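Local atomic coordinates of integrase (Enterobacteria phage lambda, PDB entry 1AE9), a protein that uses its catalytic domain, the part described here, to insert the phage genome into the host chromosome by site-specific recombination and, with excisionase, to excise it. Residues 23-28 and 84-89; 31-36 and 77-82; 70-75 and 140-145. All coordinates share one frame; numbering follows the deposited sequence.

Interaction 1: 23-28 and 84-89; sequences LRLAME and DKCKEI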
ATOM      1  N   LEU A  23      -3.222 -15.639   9.198  1.00 14.36           N
ATOM      2  CA  LEU A  23      -3.838 -15.873   7.893  1.00 13.77           C
ATOM      3  C   LEU A  23      -5.109 -16.718   7.965  1.00 13.89           C
ATOM      4  O   LEU A  23      -6.155 -16.296   7.472  1.00 14.69           O
ATOM      5  CB  LEU A  23      -2.841 -16.478   6.885  1.00 14.12           C
ATOM      6  CG  LEU A  23      -3.397 -16.649   5.455  1.00 13.95           C
ATOM      7  CD1 LEU A  23      -3.961 -15.323   4.920  1.00 13.01           C
ATOM      8  CD2 LEU A  23      -2.328 -17.178   4.529  1.00 12.23           C
ATOM      9  N   ARG A  24      -5.025 -17.897   8.575  1.00 14.69           N
ATOM     10  CA  ARG A  24      -6.190 -18.770   8.701  1.00 14.18           C
ATOM     11  C   ARG A  24      -7.328 -18.079   9.446  1.00 15.47           C
ATOM     12  O   ARG A  24      -8.500 -18.220   9.076  1.00 16.35           O
ATOM     13  CB  ARG A  24      -5.817 -20.078   9.407  1.00 13.01           C
ATOM     14  CG  ARG A  24      -5.071 -21.056   8.512  1.00 14.59           C
ATOM     15  CD  ARG A  24      -4.758 -22.354   9.234  1.00 15.46           C
ATOM     16  NE  ARG A  24      -4.268 -23.385   8.320  1.00 16.30           N
ATOM     17  CZ  ARG A  24      -3.488 -24.406   8.674  1.00 16.09           C
ATOM     18  NH1 ARG A  24      -3.089 -24.549   9.931  1.00 13.62           N
ATOM     19  NH2 ARG A  24      -3.111 -25.298   7.768  1.00 15.02           N
ATOM     20  N   LEU A  25      -6.985 -17.320  10.485  1.00 14.97           N
ATOM     21  CA  LEU A  25      -7.983 -16.613  11.279  1.00 15.22           C
ATOM     22  C   LEU A  25      -8.646 -15.494  10.475  1.00 14.47           C
ATOM     23  O   LEU A  25      -9.860 -15.297  10.563  1.00 14.13           O
ATOM     24  CB  LEU A  25      -7.352 -16.084  12.569  1.00 15.43           C
ATOM     25  CG  LEU A  25      -6.873 -17.213  13.494  1.00 16.66           C
ATOM     26  CD1 LEU A  25      -5.999 -16.660  14.617  1.00 16.85           C
ATOM     27  CD2 LEU A  25      -8.072 -17.969  14.059  1.00 15.74           C
ATOM     28  N   ALA A  26      -7.861 -14.782   9.670  1.00 14.48           N
ATOM     29  CA  ALA A  26      -8.418 -13.720   8.839  1.00 12.52           C
ATOM     30  C   ALA A  26      -9.351 -14.344   7.791  1.00 13.55           C
ATOM     31  O   ALA A  26     -10.406 -13.778   7.481  1.00 12.19           O
ATOM     32  CB  ALA A  26      -7.311 -12.931   8.166  1.00 12.25           C
ATOM     33  N   MET A  27      -8.970 -15.514   7.266  1.00 13.55           N
ATOM     34  CA  MET A  27      -9.789 -16.227   6.271  1.00 13.99           C
ATOM     35  C   MET A  27     -11.141 -16.605   6.874  1.00 12.69           C
ATOM     36  O   MET A  27     -12.196 -16.363   6.273  1.00 12.74           O
ATOM     37  CB  MET A  27      -9.079 -17.489   5.759  1.00 12.49           C
ATOM     38  CG  MET A  27      -7.969 -17.216   4.743  1.00 13.92           C
ATOM     39  SD  MET A  27      -6.997 -18.669   4.305  1.00 15.00           S
ATOM     40  CE  MET A  27      -8.273 -19.642   3.420  1.00 12.23           C
ATOM     41  N   GLU A  28     -11.110 -17.171   8.077  1.00 13.69           N
ATOM     42  CA  GLU A  28     -12.339 -17.566   8.753  1.00 14.82           C
ATOM     43  C   GLU A  28     -13.227 -16.358   9.035  1.00 16.20           C
ATOM     44  O   GLU A  28     -14.434 -16.387   8.772  1.00 15.63           O
ATOM     45  CB  GLU A  28     -12.019 -18.282  10.056  1.00 16.40           C
ATOM     46  CG  GLU A  28     -11.417 -19.653   9.863  1.00 19.75           C
ATOM     47  CD  GLU A  28     -11.076 -20.338  11.173  1.00 24.15           C
ATOM     48  OE1 GLU A  28     -11.130 -19.686  12.236  1.00 23.91           O
ATOM     49  OE2 GLU A  28     -10.736 -21.538  11.137  1.00 28.31           O
ATOM     50  N   ASP A  84     -12.401 -16.212  19.615  1.00 23.40           N
ATOM     51  CA  ASP A  84     -11.665 -16.706  20.783  1.00 24.50           C
ATOM     52  C   ASP A  84     -10.221 -16.979  20.383  1.00 24.98           C
ATOM     53  O   ASP A  84      -9.284 -16.601  21.097  1.00 23.48           O
ATOM     54  CB  ASP A  84     -12.295 -17.985  21.341  1.00 26.99           C
ATOM     55  CG  ASP A  84     -13.555 -17.719  22.144  1.00 29.35           C
ATOM     56  OD1 ASP A  84     -13.948 -16.541  22.297  1.00 30.37           O
ATOM     57  OD2 ASP A  84     -14.157 -18.700  22.623  1.00 31.46           O
ATOM     58  N   LYS A  85     -10.048 -17.618  19.228  1.00 24.20           N
ATOM     59  CA  LYS A  85      -8.715 -17.924  18.719  1.00 24.08           C
ATOM     60  C   LYS A  85      -7.933 -16.641  18.419  1.00 22.73           C
ATOM     61  O   LYS A  85      -6.745 -16.555  18.720  1.00 21.94           O
ATOM     62  CB  LYS A  85      -8.815 -18.815  17.471  1.00 25.87           C
ATOM     63  CG  LYS A  85      -9.200 -20.266  17.782  1.00 29.51           C
ATOM     64  CD  LYS A  85     -10.171 -20.874  16.754  1.00 32.25           C
ATOM     65  CE  LYS A  85      -9.591 -20.960  15.347  1.00 32.45           C
ATOM     66  NZ  LYS A  85     -10.541 -21.620  14.401  1.00 30.56           N
ATOM     67  N   CYS A  86      -8.597 -15.640  17.847  1.00 21.78           N
ATOM     68  CA  CYS A  86      -7.939 -14.371  17.537  1.00 21.08           C
ATOM     69  C   CYS A  86      -7.436 -13.741  18.834  1.00 22.45           C
ATOM     70  O   CYS A  86      -6.308 -13.241  18.902  1.00 21.74           O
ATOM     71  CB  CYS A  86      -8.905 -13.404  16.837  1.00 19.85           C
ATOM     72  SG  CYS A  86      -9.349 -13.800  15.118  1.00 16.33           S
ATOM     73  N   LYS A  87      -8.266 -13.807  19.871  1.00 23.68           N
ATOM     74  CA  LYS A  87      -7.930 -13.245  21.175  1.00 26.08           C
ATOM     75  C   LYS A  87      -6.762 -13.978  21.830  1.00 26.75           C
ATOM     76  O   LYS A  87      -5.784 -13.363  22.256  1.00 26.08           O
ATOM     77  CB  LYS A  87      -9.154 -13.307  22.094  1.00 27.18           C
ATOM     78  CG  LYS A  87      -9.036 -12.495  23.380  1.00 29.57           C
ATOM     79  CD  LYS A  87      -9.059 -11.009  23.071  1.00 31.71           C
ATOM     80  CE  LYS A  87      -9.124 -10.163  24.323  1.00 33.30           C
ATOM     81  NZ  LYS A  87      -9.082  -8.710  23.994  1.00 34.81           N
ATOM     82  N   GLU A  88      -6.854 -15.301  21.867  1.00 28.44           N
ATOM     83  CA  GLU A  88      -5.833 -16.140  22.492  1.00 29.77           C
ATOM     84  C   GLU A  88      -4.503 -16.223  21.736  1.00 29.31           C
ATOM     85  O   GLU A  88      -3.432 -16.171  22.346  1.00 27.74           O
ATOM     86  CB  GLU A  88      -6.392 -17.557  22.703  1.00 33.05           C
ATOM     87  CG  GLU A  88      -7.717 -17.610  23.494  1.00 38.33           C
ATOM     88  CD  GLU A  88      -8.382 -18.996  23.508  1.00 41.03           C
ATOM     89  OE1 GLU A  88      -8.026 -19.864  22.671  1.00 43.12           O
ATOM     90  OE2 GLU A  88      -9.274 -19.208  24.361  1.00 40.57           O
ATOM     91  N   ILE A  89      -4.578 -16.317  20.411  1.00 28.51           N
ATOM     92  CA  ILE A  89      -3.394 -16.461  19.562  1.00 28.05           C
ATOM     93  C   ILE A  89      -2.747 -15.176  19.056  1.00 26.43           C
ATOM     94  O   ILE A  89      -1.525 -15.098  18.954  1.00 26.00           O
ATOM     95  CB  ILE A  89      -3.706 -17.356  18.330  1.00 29.37           C
ATOM     96  CG1 ILE A  89      -4.374 -18.661  18.779  1.00 30.49           C
ATOM     97  CG2 ILE A  89      -2.430 -17.636  17.534  1.00 28.88           C
ATOM     98  CD1 ILE A  89      -3.574 -19.435  19.813  1.00 33.52           C
TER

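Interaction 2: 31-36 and 77-82; sequences VVTGQR and ISMKET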
ATOM      1  N   VAL A  31     -15.047 -15.049   5.876  1.00 16.85           N
ATOM      2  CA  VAL A  31     -16.187 -15.861   5.448  1.00 17.46           C
ATOM      3  C   VAL A  31     -17.376 -15.789   6.407  1.00 16.88           C
ATOM      4  O   VAL A  31     -18.511 -15.665   5.969  1.00 18.63           O
ATOM      5  CB  VAL A  31     -15.782 -17.354   5.195  1.00 17.82           C
ATOM      6  CG1 VAL A  31     -17.012 -18.198   4.823  1.00 14.84           C
ATOM      7  CG2 VAL A  31     -14.748 -17.436   4.065  1.00 15.70           C
ATOM      8  N   VAL A  32     -17.125 -15.821   7.709  1.00 16.87           N
ATOM      9  CA  VAL A  32     -18.225 -15.775   8.662  1.00 16.69           C
ATOM     10  C   VAL A  32     -18.855 -14.384   8.869  1.00 18.51           C
ATOM     11  O   VAL A  32     -20.017 -14.286   9.271  1.00 18.59           O
ATOM     12  CB  VAL A  32     -17.838 -16.454  10.014  1.00 16.75           C
ATOM     13  CG1 VAL A  32     -16.990 -15.538  10.875  1.00 15.37           C
ATOM     14  CG2 VAL A  32     -19.082 -16.907  10.757  1.00 16.40           C
ATOM     15  N   THR A  33     -18.109 -13.308   8.608  1.00 18.80           N
ATOM     16  CA  THR A  33     -18.672 -11.961   8.767  1.00 17.36           C
ATOM     17  C   THR A  33     -19.041 -11.334   7.423  1.00 17.87           C
ATOM     18  O   THR A  33     -19.816 -10.377   7.375  1.00 19.41           O
ATOM     19  CB  THR A  33     -17.719 -10.967   9.503  1.00 16.67           C
ATOM     20  OG1 THR A  33     -16.609 -10.639   8.657  1.00 17.02           O
ATOM     21  CG2 THR A  33     -17.212 -11.547  10.820  1.00 15.81           C
ATOM     22  N   GLY A  34     -18.459 -11.850   6.340  1.00 16.68           N
ATOM     23  CA  GLY A  34     -18.725 -11.316   5.013  1.00 15.47           C
ATOM     24  C   GLY A  34     -18.233  -9.890   4.769  1.00 15.33           C
ATOM     25  O   GLY A  34     -18.594  -9.274   3.756  1.00 15.69           O
ATOM     26  N   GLN A  35     -17.386  -9.367   5.660  1.00 14.11           N
ATOM     27  CA  GLN A  35     -16.887  -7.998   5.522  1.00 13.95           C
ATOM     28  C   GLN A  35     -15.667  -7.841   4.614  1.00 14.71           C
ATOM     29  O   GLN A  35     -14.849  -8.757   4.482  1.00 14.38           O
ATOM     30  CB  GLN A  35     -16.610  -7.397   6.905  1.00 13.18           C
ATOM     31  CG  GLN A  35     -17.850  -7.341   7.817  1.00 15.39           C
ATOM     32  CD  GLN A  35     -19.067  -6.744   7.116  1.00 17.44           C
ATOM     33  OE1 GLN A  35     -19.056  -5.582   6.688  1.00 19.48           O
ATOM     34  NE2 GLN A  35     -20.111  -7.545   6.966  1.00 16.20           N
ATOM     35  N   ARG A  36     -15.572  -6.688   3.952  1.00 16.08           N
ATOM     36  CA  ARG A  36     -14.454  -6.396   3.061  1.00 16.05           C
ATOM     37  C   ARG A  36     -13.172  -6.446   3.887  1.00 16.54           C
ATOM     38  O   ARG A  36     -13.194  -6.126   5.080  1.00 16.42           O
ATOM     39  CB  ARG A  36     -14.609  -5.008   2.451  1.00 16.33           C
ATOM     40  CG  ARG A  36     -15.826  -4.843   1.544  1.00 21.08           C
ATOM     41  CD  ARG A  36     -15.807  -3.469   0.898  1.00 20.90           C
ATOM     42  NE  ARG A  36     -16.964  -3.205   0.045  1.00 22.11           N
ATOM     43  CZ  ARG A  36     -18.168  -2.857   0.492  1.00 23.01           C
ATOM     44  NH1 ARG A  36     -18.403  -2.734   1.796  1.00 23.48           N
ATOM     45  NH2 ARG A  36     -19.137  -2.593  -0.374  1.00 23.60           N
ATOM     46  N   ILE A  77     -17.264 -23.149  10.403  1.00 22.62           N
ATOM     47  CA  ILE A  77     -16.688 -21.935  10.972  1.00 21.27           C
ATOM     48  C   ILE A  77     -17.635 -21.320  11.989  1.00 20.74           C
ATOM     49  O   ILE A  77     -18.786 -21.020  11.676  1.00 21.18           O
ATOM     50  CB  ILE A  77     -16.374 -20.883   9.888  1.00 19.41           C
ATOM     51  CG1 ILE A  77     -15.314 -21.418   8.925  1.00 18.02           C
ATOM     52  CG2 ILE A  77     -15.874 -19.597  10.539  1.00 19.10           C
ATOM     53  CD1 ILE A  77     -15.123 -20.568   7.683  1.00 17.54           C
ATOM     54  N   SER A  78     -17.161 -21.179  13.220  1.00 20.36           N
ATOM     55  CA  SER A  78     -17.958 -20.571  14.268  1.00 21.32           C
ATOM     56  C   SER A  78     -17.339 -19.215  14.547  1.00 20.78           C
ATOM     57  O   SER A  78     -16.154 -19.133  14.859  1.00 19.73           O
ATOM     58  CB  SER A  78     -17.914 -21.426  15.529  1.00 22.18           C
ATOM     59  OG  SER A  78     -18.459 -20.727  16.642  1.00 23.13           O
ATOM     60  N   MET A  79     -18.136 -18.156  14.442  1.00 21.68           N
ATOM     61  CA  MET A  79     -17.623 -16.815  14.687  1.00 21.79           C
ATOM     62  C   MET A  79     -17.055 -16.671  16.095  1.00 21.79           C
ATOM     63  O   MET A  79     -15.972 -16.113  16.262  1.00 22.84           O
ATOM     64  CB  MET A  79     -18.698 -15.750  14.419  1.00 22.28           C
ATOM     65  CG  MET A  79     -18.168 -14.303  14.442  1.00 22.58           C
ATOM     66  SD  MET A  79     -19.335 -13.118  13.761  1.00 25.49           S
ATOM     67  CE  MET A  79     -18.720 -11.591  14.437  1.00 25.04           C
ATOM     68  N   LYS A  80     -17.752 -17.207  17.099  1.00 22.15           N
ATOM     69  CA  LYS A  80     -17.290 -17.114  18.485  1.00 21.88           C
ATOM     70  C   LYS A  80     -15.958 -17.828  18.668  1.00 23.18           C
ATOM     71  O   LYS A  80     -15.041 -17.285  19.287  1.00 22.98           O
ATOM     72  CB  LYS A  80     -18.339 -17.689  19.445  1.00 22.45           C
ATOM     73  N   GLU A  81     -15.846 -19.033  18.107  1.00 24.63           N
ATOM     74  CA  GLU A  81     -14.621 -19.839  18.197  1.00 26.06           C
ATOM     75  C   GLU A  81     -13.450 -19.114  17.541  1.00 24.12           C
ATOM     76  O   GLU A  81     -12.339 -19.114  18.071  1.00 23.58           O
ATOM     77  CB  GLU A  81     -14.811 -21.179  17.491  1.00 30.29           C
ATOM     78  CG  GLU A  81     -15.979 -21.989  17.991  1.00 39.65           C
ATOM     79  CD  GLU A  81     -15.612 -22.896  19.131  1.00 45.89           C
ATOM     80  OE1 GLU A  81     -15.089 -24.000  18.852  1.00 50.00           O
ATOM     81  OE2 GLU A  81     -15.847 -22.510  20.299  1.00 49.26           O
ATOM     82  N   THR A  82     -13.698 -18.545  16.361  1.00 23.42           N
ATOM     83  CA  THR A  82     -12.682 -17.805  15.616  1.00 21.25           C
ATOM     84  C   THR A  82     -12.227 -16.590  16.425  1.00 21.39           C
ATOM     85  O   THR A  82     -11.026 -16.359  16.576  1.00 21.43           O
ATOM     86  CB  THR A  82     -13.214 -17.362  14.241  1.00 20.86           C
ATOM     87  OG1 THR A  82     -13.488 -18.526  13.446  1.00 21.71           O
ATOM     88  CG2 THR A  82     -12.194 -16.496  13.519  1.00 19.11           C
TER

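Interaction 3: 70-75 and 140-145; sequences LHIDAL and RLYEKQ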
ATOM      1  N   LEU A  70     -23.129 -16.201  14.897  1.00 27.17           N
ATOM      2  CA  LEU A  70     -23.132 -16.708  13.526  1.00 27.10           C
ATOM      3  C   LEU A  70     -22.198 -17.894  13.315  1.00 26.44           C
ATOM      4  O   LEU A  70     -21.177 -18.032  14.001  1.00 26.43           O
ATOM      5  CB  LEU A  70     -22.789 -15.597  12.531  1.00 26.72           C
ATOM      6  CG  LEU A  70     -23.909 -14.634  12.135  1.00 28.93           C
ATOM      7  CD1 LEU A  70     -23.368 -13.600  11.154  1.00 27.78           C
ATOM      8  CD2 LEU A  70     -25.066 -15.406  11.503  1.00 28.87           C
ATOM      9  N   HIS A  71     -22.572 -18.755  12.372  1.00 26.93           N
ATOM     10  CA  HIS A  71     -21.804 -19.950  12.022  1.00 27.39           C
ATOM     11  C   HIS A  71     -21.902 -20.105  10.517  1.00 25.99           C
ATOM     12  O   HIS A  71     -22.915 -19.733   9.917  1.00 25.69           O
ATOM     13  CB  HIS A  71     -22.443 -21.229  12.607  1.00 30.80           C
ATOM     14  CG  HIS A  71     -22.152 -21.486  14.057  1.00 34.66           C
ATOM     15  ND1 HIS A  71     -22.868 -20.901  15.082  1.00 36.37           N
ATOM     16  CD2 HIS A  71     -21.278 -22.338  14.649  1.00 36.21           C
ATOM     17  CE1 HIS A  71     -22.452 -21.381  16.242  1.00 36.10           C
ATOM     18  NE2 HIS A  71     -21.488 -22.255  16.007  1.00 36.70           N
ATOM     19  N   ILE A  72     -20.851 -20.641   9.910  1.00 25.63           N
ATOM     20  CA  ILE A  72     -20.851 -20.949   8.481  1.00 25.08           C
ATOM     21  C   ILE A  72     -20.796 -22.474   8.510  1.00 24.91           C
ATOM     22  O   ILE A  72     -19.732 -23.077   8.681  1.00 24.76           O
ATOM     23  CB  ILE A  72     -19.630 -20.374   7.726  1.00 23.56           C
ATOM     24  CG1 ILE A  72     -19.908 -18.922   7.340  1.00 23.33           C
ATOM     25  CG2 ILE A  72     -19.343 -21.194   6.456  1.00 19.30           C
ATOM     26  CD1 ILE A  72     -20.874 -18.769   6.166  1.00 24.71           C
ATOM     27  N   ASP A  73     -21.969 -23.083   8.414  1.00 26.02           N
ATOM     28  CA  ASP A  73     -22.101 -24.531   8.463  1.00 25.34           C
ATOM     29  C   ASP A  73     -21.284 -25.317   7.449  1.00 24.50           C
ATOM     30  O   ASP A  73     -20.587 -26.259   7.825  1.00 26.64           O
ATOM     31  CB  ASP A  73     -23.574 -24.915   8.374  1.00 26.06           C
ATOM     32  CG  ASP A  73     -24.385 -24.366   9.530  1.00 27.16           C
ATOM     33  OD1 ASP A  73     -23.827 -24.201  10.641  1.00 27.11           O
ATOM     34  OD2 ASP A  73     -25.583 -24.093   9.322  1.00 30.39           O
ATOM     35  N   ALA A  74     -21.306 -24.891   6.191  1.00 23.37           N
ATOM     36  CA  ALA A  74     -20.583 -25.584   5.126  1.00 23.70           C
ATOM     37  C   ALA A  74     -19.092 -25.824   5.376  1.00 23.76           C
ATOM     38  O   ALA A  74     -18.521 -26.799   4.876  1.00 23.39           O
ATOM     39  CB  ALA A  74     -20.783 -24.858   3.799  1.00 23.75           C
ATOM     40  N   LEU A  75     -18.469 -24.953   6.163  1.00 23.36           N
ATOM     41  CA  LEU A  75     -17.044 -25.067   6.449  1.00 22.82           C
ATOM     42  C   LEU A  75     -16.733 -25.280   7.922  1.00 22.94           C
ATOM     43  O   LEU A  75     -15.568 -25.408   8.301  1.00 23.69           O
ATOM     44  CB  LEU A  75     -16.311 -23.827   5.932  1.00 21.76           C
ATOM     45  CG  LEU A  75     -16.310 -23.660   4.413  1.00 22.52           C
ATOM     46  CD1 LEU A  75     -15.807 -22.279   4.043  1.00 21.76           C
ATOM     47  CD2 LEU A  75     -15.446 -24.740   3.780  1.00 21.55           C
ATOM     48  N   ARG A 140     -22.646 -16.432  -1.015  1.00 25.29           N
ATOM     49  CA  ARG A 140     -23.227 -17.654  -1.590  1.00 25.34           C
ATOM     50  C   ARG A 140     -23.524 -18.707  -0.527  1.00 26.31           C
ATOM     51  O   ARG A 140     -24.567 -19.365  -0.570  1.00 28.34           O
ATOM     52  CB  ARG A 140     -22.325 -18.245  -2.679  1.00 25.32           C
ATOM     53  CG  ARG A 140     -22.136 -17.337  -3.890  1.00 28.01           C
ATOM     54  CD  ARG A 140     -21.415 -18.043  -5.040  1.00 30.66           C
ATOM     55  NE  ARG A 140     -20.126 -18.618  -4.645  1.00 34.49           N
ATOM     56  CZ  ARG A 140     -18.950 -17.999  -4.755  1.00 34.48           C
ATOM     57  NH1 ARG A 140     -18.873 -16.770  -5.251  1.00 34.09           N
ATOM     58  NH2 ARG A 140     -17.844 -18.616  -4.370  1.00 33.64           N
ATOM     59  N   LEU A 141     -22.627 -18.860   0.440  1.00 24.15           N
ATOM     60  CA  LEU A 141     -22.839 -19.824   1.506  1.00 24.07           C
ATOM     61  C   LEU A 141     -24.000 -19.408   2.410  1.00 25.95           C
ATOM     62  O   LEU A 141     -24.801 -20.254   2.817  1.00 25.62           O
ATOM     63  CB  LEU A 141     -21.568 -20.009   2.340  1.00 22.31           C
ATOM     64  CG  LEU A 141     -20.350 -20.630   1.640  1.00 23.87           C
ATOM     65  CD1 LEU A 141     -19.210 -20.803   2.645  1.00 21.26           C
ATOM     66  CD2 LEU A 141     -20.722 -21.984   1.037  1.00 23.61           C
ATOM     67  N   TYR A 142     -24.079 -18.117   2.740  1.00 26.98           N
ATOM     68  CA  TYR A 142     -25.151 -17.587   3.593  1.00 27.16           C
ATOM     69  C   TYR A 142     -26.503 -17.570   2.888  1.00 28.21           C
ATOM     70  O   TYR A 142     -27.541 -17.734   3.527  1.00 28.98           O
ATOM     71  CB  TYR A 142     -24.805 -16.184   4.113  1.00 25.62           C
ATOM     72  CG  TYR A 142     -24.036 -16.208   5.420  1.00 24.31           C
ATOM     73  CD1 TYR A 142     -24.436 -17.043   6.462  1.00 22.41           C
ATOM     74  CD2 TYR A 142     -22.909 -15.405   5.614  1.00 21.47           C
ATOM     75  CE1 TYR A 142     -23.738 -17.081   7.664  1.00 21.48           C
ATOM     76  CE2 TYR A 142     -22.205 -15.440   6.812  1.00 18.55           C
ATOM     77  CZ  TYR A 142     -22.628 -16.279   7.832  1.00 19.95           C
ATOM     78  OH  TYR A 142     -21.967 -16.311   9.033  1.00 19.38           O
ATOM     79  N   GLU A 143     -26.480 -17.373   1.575  1.00 28.40           N
ATOM     80  CA  GLU A 143     -27.689 -17.366   0.763  1.00 30.94           C
ATOM     81  C   GLU A 143     -28.356 -18.743   0.834  1.00 32.34           C
ATOM     82  O   GLU A 143     -29.580 -18.851   0.849  1.00 34.26           O
ATOM     83  CB  GLU A 143     -27.341 -17.026  -0.684  1.00 29.84           C
ATOM     84  N   LYS A 144     -27.540 -19.791   0.871  1.00 32.76           N
ATOM     85  CA  LYS A 144     -28.045 -21.155   0.944  1.00 33.35           C
ATOM     86  C   LYS A 144     -28.453 -21.518   2.368  1.00 33.76           C
ATOM     87  O   LYS A 144     -29.566 -21.982   2.605  1.00 35.86           O
ATOM     88  CB  LYS A 144     -26.990 -22.139   0.419  1.00 32.89           C
ATOM     89  N   GLN A 145     -27.557 -21.269   3.315  1.00 32.99           N
ATOM     90  CA  GLN A 145     -27.788 -21.579   4.725  1.00 33.21           C
ATOM     91  C   GLN A 145     -28.936 -20.814   5.385  1.00 35.21           C
ATOM     92  O   GLN A 145     -29.667 -21.370   6.209  1.00 35.85           O
ATOM     93  CB  GLN A 145     -26.499 -21.347   5.524  1.00 31.07           C
ATOM     94  CG  GLN A 145     -26.607 -21.647   7.008  1.00 28.16           C
ATOM     95  CD  GLN A 145     -25.325 -21.371   7.750  1.00 27.06           C
ATOM     96  OE1 GLN A 145     -24.250 -21.800   7.335  1.00 28.30           O
ATOM     97  NE2 GLN A 145     -25.426 -20.665   8.859  1.00 26.53           N
TER
HETATM   98  O   HOH W   1     -22.690 -22.607   5.310  1.00 22.99           O

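Interaction 1: 23-28 and 84-89
Lys85 reaches across to Leu25 and Glu28 at once, its aliphatic part serving the leucine and its ammonium group the carboxylate. CD2 of Leu25 sits 3.6 Å from Lys85 CB, and Lys85 CE lies equally near that methyl, so the bent lysine chain touches it at both its root and its far end; the bend is at chi2 and chi3 (63°). The lysine and Glu28 side chains cross at about a right angle. NZ forms a salt bridge with OE1 of Glu28 at 3.0 Å, on the lone pair facing the other oxygen, and a weak, longer bond to OE2 of the same residue. Thr82 OG1 and Tyr13 OH also hydrogen-bond the carboxylate, which fixes its rotation and probably keeps this buried group charged.

The two helices, 21-33 and 79-90, pack here as an antiparallel pair within the tyrosine recombinase catalytic domain; the short axes come within 10.3 Å and their directions differ by 154°. At Cys86, the next residue, the backbones come closest: its CA is 6.6 Å from that of Leu25. SG meets Leu25 CB at 4.0 Å, and the cysteine side chain also touches Trp45, Ile95 and Ile96. Farther along, Ile89, an exposed residue, brings its CB to 4.4 Å from Leu25 CD1, while the rest of the isoleucine turns off from the helix carrying Leu25.

Interaction 2: 31-36 and 77-82
Val32 and Met79 bring their CA atoms to 6.1 Å, where the last turn of helix 21-33 passes the point at which strand 77-78 gives way to helix 79-90. No hydrogen bond joins the two segments, and the contact is made by buried side chains. Val32 is its middle. Its CB rests 3.7 Å from CG2 of Ile77, and its two methyls straddle Met79 CB, CG2 and CG1 each at 3.9 Å. That fork depends on a chi1 of 79°, which places CG1 between the backbone N and the carbonyl carbon and CG2 anti to the N. Beside it, Ile77 sends CD1 to Val31, 4.1 Å from CB, the two side chains crossing at about a right angle.

In the tyrosine recombinase fold this corner leads straight to the active site: the helix ends at Thr33, Gly34 leaves helical geometry with positive phi, and the chain reaches Arg36, a predicted catalytic residue, just before helix 37-42. The side chain of Arg36 takes no part in the packing; its NH1 is hydrogen-bonded to Gln57. Gln35 bends back to the helix end, NE2 giving a bond to Thr33 O with the oxygen close to the amide plane.

Met79 runs extended past Val32 to Thr33, CG pointing away from the backbone N (chi1 -171°), and its terminal CE lies 3.9 Å from Thr33 CG2. The threonine hydroxyl is engaged with Leu29 O in its own helix. Across the contact, Ser78 occupies the N-cap of helix 79-90, where its OG accepts a weak, 3.4 Å bond from Glu81 N.

Interaction 3: 70-75 and 140-145
Ile72 drives its CD1 methyl over the middle of the Tyr142 ring, a CH-pi contact 3.5 Å from the centroid and 15° off the ring normal. This seats helix 133-145 of the tyrosine recombinase catalytic domain against the small antiparallel hairpin of strands 71-72 and 77-78. The isoleucine's other branch, CG2, meets Leu141 CD1 at 3.8 Å. Leu141 splits its two methyls between neighbours: CD1 also touches Leu75 CD1, and CD2 packs on Ala74 CB.

At the far end of the ring, Leu70 lies obliquely against the phenol, its CB 3.7 Å from Tyr142 OH. That hydroxyl is hydrogen-bonded to Val32 O, so the tyrosine spans from its own helix past the hairpin to the end of helix 21-33. Phe150 adds an edge-to-face ring contact.

Toward the surface the contact turns polar, and Gln145 carries it. Fully stretched from CB onward (chi1 -180°), its side chain brings the amide to the hairpin backbone and uses both ends there. NE2 donates to His71 O at 2.9 Å, approaching from above the carbonyl plane, while OE1 accepts from Asp73 N at 2.8 Å. Two bonds to one short piece of backbone hold the amide's rotation. The Asp73 carboxylate stacks on this amide, the planes 18° apart and OD2 3.2 Å from Gln145 CD. A bridging water finishes the edge, donating to Gln145 OE1 at 2.7 Å and accepting from Ala74 N.

From the N terminus, helix 21-33 supplies the first half of interactions 1 and 2. Its return partners come in reverse order, 77-82 before 84-89, so interaction 2 closes a loop that lies within the larger one of interaction 1. Interaction 3 starts at 70-75, after helix 21-33 and before 77-82, and closes only at 140-145, so it crosses both. Interactions 1 and 2 both use helices 21-33 and 79-90, interaction 2 at the strand-to-helix junction, and touch through Glu28 and Thr82. Interactions 2 and 3 share the hairpin of strands 71-72 and 77-78, bringing helix 133-145 onto it. Interactions 1 and 3 do not touch, their nearest atoms about 6 Å apart.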